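Local coordinates for glycosyl hydrolase family 2, TIM barrel domain protein (Faecalibacterium prausnitzii A2-165, PDB 6ED2), which probably hydrolyses beta-glucuronides to release glucuronic acid, as a gut bacterial beta-glucuronidase of glycoside hydrolase family 2, at residues M24-L29 and R209-Y213; D109-G115 and P139-T145. One frame throughout, in Å; residues are numbered along the deposited sequence.

Interaction 1 joins the N-terminal tail to the first strand of the second beta domain, a partly buried seam between domains; interaction 2 pairs two strands within the sugar-binding domain and is almost wholly buried. With no regular strand pairing, the first relies on one direct hydrogen bond, waters and isolated leucine contacts, whereas the second has repeated backbone bonds, a salt bridge and hydrophobic side chains on one face. Their centres lie about 12 Å apart, and the two meet: Arg209 NH1 forms a salt bridge with Asp109 OD2, and Leu29 O probably accepts a hydrogen bond from Arg113 NH2. Water 1 takes part in both, so tail, sheet and second domain share one polar junction.

Interaction 1. Residues M24-L29 and R209-Y213; sequences MNRSLL and RVLDY
Ser27 and Leu211 bring their CA atoms within 4.8 Å of each other, the irregular 24-29 chain running at 62° to residues 209-213 by their end-to-end directions. Leu211 and Asp212 form a classic beta bulge, both opposite Ser231, at the start of the family 2 beta-sandwich domain, and the N-terminal tail docks on this irregular strand entry. With its hydroxyl turned opposite its own N (chi1 179°), Ser27 sends OG to Leu211 O at 2.6 Å, the donor tilted 30° from the carbonyl plane. Water 2 also donates to Leu211 O, at 3.0 Å, while accepting from Leu28 N, so two hydrogen bonds grip the bulge carbonyl. Replacing Ser27 by alanine removes this donor and would probably leave Leu211 O held on this side by water 2, with the tail less firmly pinned to the bulge.

Apolar branches fill the flanks. Leu211 lays its side chain along the tail backbone, CD2 lying 3.5 Å from Asn25 O. Leu29 sets CD1 against Val210 CG1 and the Leu211 carbonyl, and CD2 3.9 Å from CD2 of Tyr213, a residue whose OH bonds to Asp293. Arg26 makes salt bridges with Asp422 and Asp425 of helix 409-427, which ties the tail to the barrel domain as well. At the far end the side chain of Asn25, its OD1 bonded to Asn233, crosses that of Arg209, whose NH1 bonds to Pro206 O, at about a right angle; water 1 bridges them, accepting from Asn25 ND2 at 3.1 Å and, in the guanidinium plane, from Arg209 NH2 at 2.7 Å.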
loop_
_atom_site.group_PDB
_atom_site.type_symbol
_atom_site.label_atom_id
_atom_site.label_comp_id
_atom_site.label_asym_id
_atom_site.label_seq_id
_atom_site.Cartn_x
_atom_site.Cartn_y
_atom_site.Cartn_z
ATOM N N MET A 24 -33.700 43.362 -4.583
ATOM C CA MET A 24 -34.121 43.920 -5.867
ATOM C C MET A 24 -33.012 43.864 -6.909
ATOM O O MET A 24 -33.304 43.872 -8.109
ATOM C CB MET A 24 -34.571 45.373 -5.697
ATOM C CG MET A 24 -36.013 45.513 -5.281
ATOM S SD MET A 24 -37.086 44.686 -6.477
ATOM C CE MET A 24 -37.067 45.823 -7.857
ATOM N N ASN A 25 -31.749 43.838 -6.479
ATOM C CA ASN A 25 -30.613 43.804 -7.384
ATOM C C ASN A 25 -29.978 42.423 -7.466
ATOM O O ASN A 25 -28.796 42.314 -7.816
ATOM C CB ASN A 25 -29.566 44.833 -6.952
ATOM C CG ASN A 25 -29.995 46.269 -7.246
ATOM O OD1 ASN A 25 -30.718 46.542 -8.210
ATOM N ND2 ASN A 25 -29.543 47.189 -6.415
ATOM N N ARG A 26 -30.727 41.376 -7.117
ATOM C CA ARG A 26 -30.251 40.002 -7.215
ATOM C C ARG A 26 -29.566 39.763 -8.550
ATOM O O ARG A 26 -30.079 40.143 -9.597
ATOM C CB ARG A 26 -31.426 39.031 -7.045
ATOM C CG ARG A 26 -31.084 37.579 -7.373
ATOM C CD ARG A 26 -32.271 36.637 -7.155
ATOM N NE ARG A 26 -31.968 35.246 -7.513
ATOM C CZ ARG A 26 -32.043 34.768 -8.756
ATOM N NH1 ARG A 26 -31.769 33.491 -8.997
ATOM N NH2 ARG A 26 -32.405 35.565 -9.760
ATOM N N SER A 27 -28.379 39.167 -8.505
ATOM C CA SER A 27 -27.658 38.836 -9.727
ATOM C C SER A 27 -26.697 37.694 -9.435
ATOM O O SER A 27 -25.928 37.767 -8.478
ATOM C CB SER A 27 -26.883 40.045 -10.258
ATOM O OG SER A 27 -26.183 39.674 -11.438
ATOM N N LEU A 28 -26.718 36.661 -10.268
ATOM C CA LEU A 28 -25.822 35.523 -10.099
ATOM C C LEU A 28 -24.743 35.487 -11.181
ATOM O O LEU A 28 -24.086 34.454 -11.373
ATOM C CB LEU A 28 -26.635 34.219 -10.066
ATOM C CG LEU A 28 -27.379 34.015 -8.742
ATOM C CD1 LEU A 28 -28.646 34.824 -8.698
ATOM C CD2 LEU A 28 -27.700 32.558 -8.515
ATOM N N LEU A 29 -24.568 36.584 -11.908
ATOM C CA LEU A 29 -23.471 36.703 -12.857
ATOM C C LEU A 29 -22.113 36.560 -12.164
ATOM O O LEU A 29 -21.888 37.090 -11.072
ATOM C CB LEU A 29 -23.557 38.054 -13.567
ATOM C CG LEU A 29 -24.785 38.235 -14.464
ATOM C CD1 LEU A 29 -24.829 39.642 -15.066
ATOM C CD2 LEU A 29 -24.783 37.163 -15.556
ATOM N N ARG A 209 -27.170 48.803 -13.504
ATOM C CA ARG A 209 -26.279 47.791 -14.051
ATOM C C ARG A 209 -27.060 46.590 -14.560
ATOM O O ARG A 209 -28.211 46.365 -14.187
ATOM C CB ARG A 209 -25.276 47.328 -12.997
ATOM C CG ARG A 209 -25.950 46.793 -11.731
ATOM C CD ARG A 209 -24.903 46.209 -10.825
ATOM N NE ARG A 209 -25.401 45.817 -9.513
ATOM C CZ ARG A 209 -25.609 46.652 -8.505
ATOM N NH1 ARG A 209 -25.415 47.961 -8.661
ATOM N NH2 ARG A 209 -26.039 46.180 -7.344
ATOM N N VAL A 210 -26.398 45.830 -15.438
ATOM C CA VAL A 210 -26.870 44.514 -15.827
ATOM C C VAL A 210 -26.948 43.598 -14.614
ATOM O O VAL A 210 -25.980 43.466 -13.856
ATOM C CB VAL A 210 -25.936 43.933 -16.888
ATOM C CG1 VAL A 210 -26.464 42.578 -17.362
ATOM C CG2 VAL A 210 -25.771 44.923 -18.020
ATOM N N LEU A 211 -28.105 42.944 -14.432
ATOM C CA LEU A 211 -28.280 41.916 -13.410
ATOM C C LEU A 211 -28.311 40.503 -13.967
ATOM O O LEU A 211 -28.019 39.552 -13.235
ATOM C CB LEU A 211 -29.577 42.143 -12.630
ATOM C CG LEU A 211 -29.821 43.545 -12.065
ATOM C CD1 LEU A 211 -31.244 43.643 -11.571
ATOM C CD2 LEU A 211 -28.861 43.871 -10.942
ATOM N N ASP A 212 -28.664 40.334 -15.235
ATOM C CA ASP A 212 -28.833 38.996 -15.778
ATOM C C ASP A 212 -28.936 39.100 -17.292
ATOM O O ASP A 212 -29.184 40.172 -17.846
ATOM C CB ASP A 212 -30.080 38.311 -15.193
ATOM C CG ASP A 212 -30.080 36.795 -15.396
ATOM O OD1 ASP A 212 -29.024 36.218 -15.736
ATOM O OD2 ASP A 212 -31.151 36.175 -15.228
ATOM N N TYR A 213 -28.711 37.975 -17.953
ATOM C CA TYR A 213 -28.965 37.859 -19.373
ATOM C C TYR A 213 -29.225 36.392 -19.650
ATOM O O TYR A 213 -28.870 35.520 -18.854
ATOM C CB TYR A 213 -27.814 38.399 -20.228
ATOM C CG TYR A 213 -26.615 37.481 -20.334
ATOM C CD1 TYR A 213 -26.485 36.604 -21.396
ATOM C CD2 TYR A 213 -25.598 37.501 -19.363
ATOM C CE1 TYR A 213 -25.390 35.754 -21.500
ATOM C CE2 TYR A 213 -24.485 36.658 -19.463
ATOM C CZ TYR A 213 -24.392 35.785 -20.538
ATOM O OH TYR A 213 -23.311 34.935 -20.680
HETATM O O HOH W 1 -26.904 46.864 -4.861
HETATM O O HOH W 2 -28.120 36.650 -12.662
#

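Interaction 2. Residues D109-G115 and P139-T145; sequences DIVLRFG and PFDATVT
Thr145 OG1 is gripped twice by the neighbouring strand: it donates to Asp109 OD1 at 2.7 Å, approaching from above the carboxylate plane, and accepts from Ile110 N at 2.8 Å in a nearly straight bond. This hydroxyl carries the pairing past the end of strand 140-143, where antiparallel backbone bonding with strand 109-114 has just finished with Val144 N on Ile110 O. Leu112 with Ala142 and Phe114 with Phe140 are the hydrogen-bonded pairs of this two-stranded part of the sugar-binding domain's beta-sandwich; Arg113 with Asp141 between them and Val111 with Thr143 beyond Leu112 are non-hydrogen-bonded.

Alternation sorts the side chains by face. On the face of Val111, Arg113, Asp141 and Thr143, the arginine bends at chi2 and chi3 (73° and 64°), folding its chain back so that NE reaches Asp141 OD1 at 2.7 Å. The oxygen lies close to the guanidinium plane and is met on its syn side, though from well out of the carboxylate plane, completing a salt bridge, while Pro139 CG sits over one guanidinium face. Val111 CG1 packs 3.7 Å from Asp141 CB. Water 1 links Thr143 OG1 to Asp109 OD2.

The other face is hydrophobic. The rings of Phe114 and Phe140 are nearly parallel, 13° apart, but slid so far that they barely overlap; instead Phe114 CB stands over the Phe140 ring, 4.1 Å from its centroid, in a CH-pi contact. Leu112 CD1 touches Val144 CG1. Strand 109-114 lies between strands 140-143 and 200-205, and its Leu112 and Phe114, together with Phe140, Ala142 and Val144, pack against strands 120-125 and 128-134.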
loop_
_atom_site.group_PDB
_atom_site.type_symbol
_atom_site.label_atom_id
_atom_site.label_comp_id
_atom_site.label_asym_id
_atom_site.label_seq_id
_atom_site.Cartn_x
_atom_site.Cartn_y
_atom_site.Cartn_z
ATOM N N ASP A 109 -21.814 51.435 -6.305
ATOM C CA ASP A 109 -22.331 50.434 -5.382
ATOM C C ASP A 109 -21.195 49.532 -4.910
ATOM O O ASP A 109 -20.348 49.116 -5.705
ATOM C CB ASP A 109 -23.421 49.595 -6.048
ATOM C CG ASP A 109 -24.810 49.876 -5.472
ATOM O OD1 ASP A 109 -24.945 50.615 -4.458
ATOM O OD2 ASP A 109 -25.773 49.373 -6.070
ATOM N N ILE A 110 -21.183 49.240 -3.613
ATOM C CA ILE A 110 -20.161 48.400 -2.995
ATOM C C ILE A 110 -20.827 47.106 -2.570
ATOM O O ILE A 110 -21.702 47.112 -1.690
ATOM C CB ILE A 110 -19.491 49.073 -1.782
ATOM C CG1 ILE A 110 -19.207 50.560 -2.045
ATOM C CG2 ILE A 110 -18.195 48.331 -1.447
ATOM C CD1 ILE A 110 -18.295 50.801 -3.220
ATOM N N VAL A 111 -20.396 45.995 -3.176
ATOM C CA VAL A 111 -21.062 44.707 -3.038
ATOM C C VAL A 111 -20.025 43.620 -2.777
ATOM O O VAL A 111 -19.037 43.515 -3.515
ATOM C CB VAL A 111 -21.879 44.359 -4.306
ATOM C CG1 VAL A 111 -22.703 43.097 -4.079
ATOM C CG2 VAL A 111 -22.770 45.542 -4.750
ATOM N N LEU A 112 -20.283 42.784 -1.768
ATOM C CA LEU A 112 -19.514 41.565 -1.514
ATOM C C LEU A 112 -20.184 40.362 -2.171
ATOM O O LEU A 112 -21.393 40.179 -2.036
ATOM C CB LEU A 112 -19.401 41.316 -0.013
ATOM C CG LEU A 112 -18.648 42.394 0.752
ATOM C CD1 LEU A 112 -18.900 42.235 2.236
ATOM C CD2 LEU A 112 -17.154 42.316 0.415
ATOM N N ARG A 113 -19.404 39.546 -2.880
ATOM C CA ARG A 113 -19.877 38.276 -3.422
ATOM C C ARG A 113 -19.211 37.112 -2.695
ATOM O O ARG A 113 -17.978 37.072 -2.563
ATOM C CB ARG A 113 -19.599 38.158 -4.923
ATOM C CG ARG A 113 -19.605 36.690 -5.434
ATOM C CD ARG A 113 -21.033 36.067 -5.514
ATOM N NE ARG A 113 -21.890 36.758 -6.483
ATOM C CZ ARG A 113 -22.000 36.441 -7.776
ATOM N NH1 ARG A 113 -21.304 35.428 -8.297
ATOM N NH2 ARG A 113 -22.809 37.151 -8.565
ATOM N N PHE A 114 -20.025 36.176 -2.221
ATOM C CA PHE A 114 -19.565 34.881 -1.739
ATOM C C PHE A 114 -19.935 33.814 -2.760
ATOM O O PHE A 114 -21.125 33.597 -3.033
ATOM C CB PHE A 114 -20.175 34.557 -0.382
ATOM C CG PHE A 114 -19.797 35.533 0.688
ATOM C CD1 PHE A 114 -18.745 35.257 1.550
ATOM C CD2 PHE A 114 -20.479 36.730 0.824
ATOM C CE1 PHE A 114 -18.376 36.167 2.532
ATOM C CE2 PHE A 114 -20.120 37.649 1.813
ATOM C CZ PHE A 114 -19.067 37.369 2.661
ATOM N N GLY A 115 -18.918 33.187 -3.360
ATOM C CA GLY A 115 -19.164 32.017 -4.190
ATOM C C GLY A 115 -20.054 31.013 -3.479
ATOM O O GLY A 115 -21.020 30.505 -4.053
ATOM N N PRO A 139 -24.111 30.991 -4.995
ATOM C CA PRO A 139 -23.576 32.291 -4.576
ATOM C C PRO A 139 -24.644 33.252 -4.088
ATOM O O PRO A 139 -25.825 33.151 -4.431
ATOM C CB PRO A 139 -22.929 32.837 -5.855
ATOM C CG PRO A 139 -23.685 32.188 -6.958
ATOM C CD PRO A 139 -24.079 30.821 -6.457
ATOM N N PHE A 140 -24.183 34.241 -3.320
ATOM C CA PHE A 140 -25.032 35.331 -2.881
ATOM C C PHE A 140 -24.194 36.588 -2.670
ATOM O O PHE A 140 -22.982 36.523 -2.435
ATOM C CB PHE A 140 -25.786 34.958 -1.611
ATOM C CG PHE A 140 -24.907 34.722 -0.429
ATOM C CD1 PHE A 140 -24.734 35.712 0.526
ATOM C CD2 PHE A 140 -24.260 33.500 -0.258
ATOM C CE1 PHE A 140 -23.930 35.489 1.647
ATOM C CE2 PHE A 140 -23.463 33.268 0.842
ATOM C CZ PHE A 140 -23.295 34.264 1.802
ATOM N N ASP A 141 -24.867 37.737 -2.742
ATOM C CA ASP A 141 -24.247 39.049 -2.628
ATOM C C ASP A 141 -24.723 39.782 -1.376
ATOM O O ASP A 141 -25.822 39.539 -0.863
ATOM C CB ASP A 141 -24.560 39.904 -3.861
ATOM C CG ASP A 141 -23.861 39.408 -5.126
ATOM O OD1 ASP A 141 -22.719 38.890 -5.033
ATOM O OD2 ASP A 141 -24.455 39.539 -6.226
ATOM N N ALA A 142 -23.883 40.695 -0.890
ATOM C CA ALA A 142 -24.235 41.598 0.200
ATOM C C ALA A 142 -23.875 43.015 -0.216
ATOM O O ALA A 142 -22.698 43.309 -0.467
ATOM C CB ALA A 142 -23.513 41.229 1.495
ATOM N N THR A 143 -24.881 43.886 -0.296
ATOM C CA THR A 143 -24.658 45.277 -0.669
ATOM C C THR A 143 -24.253 46.064 0.566
ATOM O O THR A 143 -24.948 46.025 1.585
ATOM C CB THR A 143 -25.910 45.876 -1.306
ATOM O OG1 THR A 143 -26.031 45.397 -2.651
ATOM C CG2 THR A 143 -25.829 47.404 -1.340
ATOM N N VAL A 144 -23.104 46.748 0.501
ATOM C CA VAL A 144 -22.607 47.390 1.719
ATOM C C VAL A 144 -22.286 48.856 1.444
ATOM O O VAL A 144 -21.526 49.492 2.187
ATOM C CB VAL A 144 -21.387 46.635 2.280
ATOM C CG1 VAL A 144 -21.764 45.199 2.610
ATOM C CG2 VAL A 144 -20.245 46.671 1.300
ATOM N N THR A 145 -22.902 49.396 0.387
ATOM C CA THR A 145 -22.639 50.758 -0.067
ATOM C C THR A 145 -22.735 51.781 1.057
ATOM O O THR A 145 -21.870 52.656 1.187
ATOM C CB THR A 145 -23.614 51.114 -1.178
ATOM O OG1 THR A 145 -23.454 50.173 -2.237
ATOM C CG2 THR A 145 -23.361 52.536 -1.687
HETATM O O HOH W 1 -26.904 46.864 -4.861
#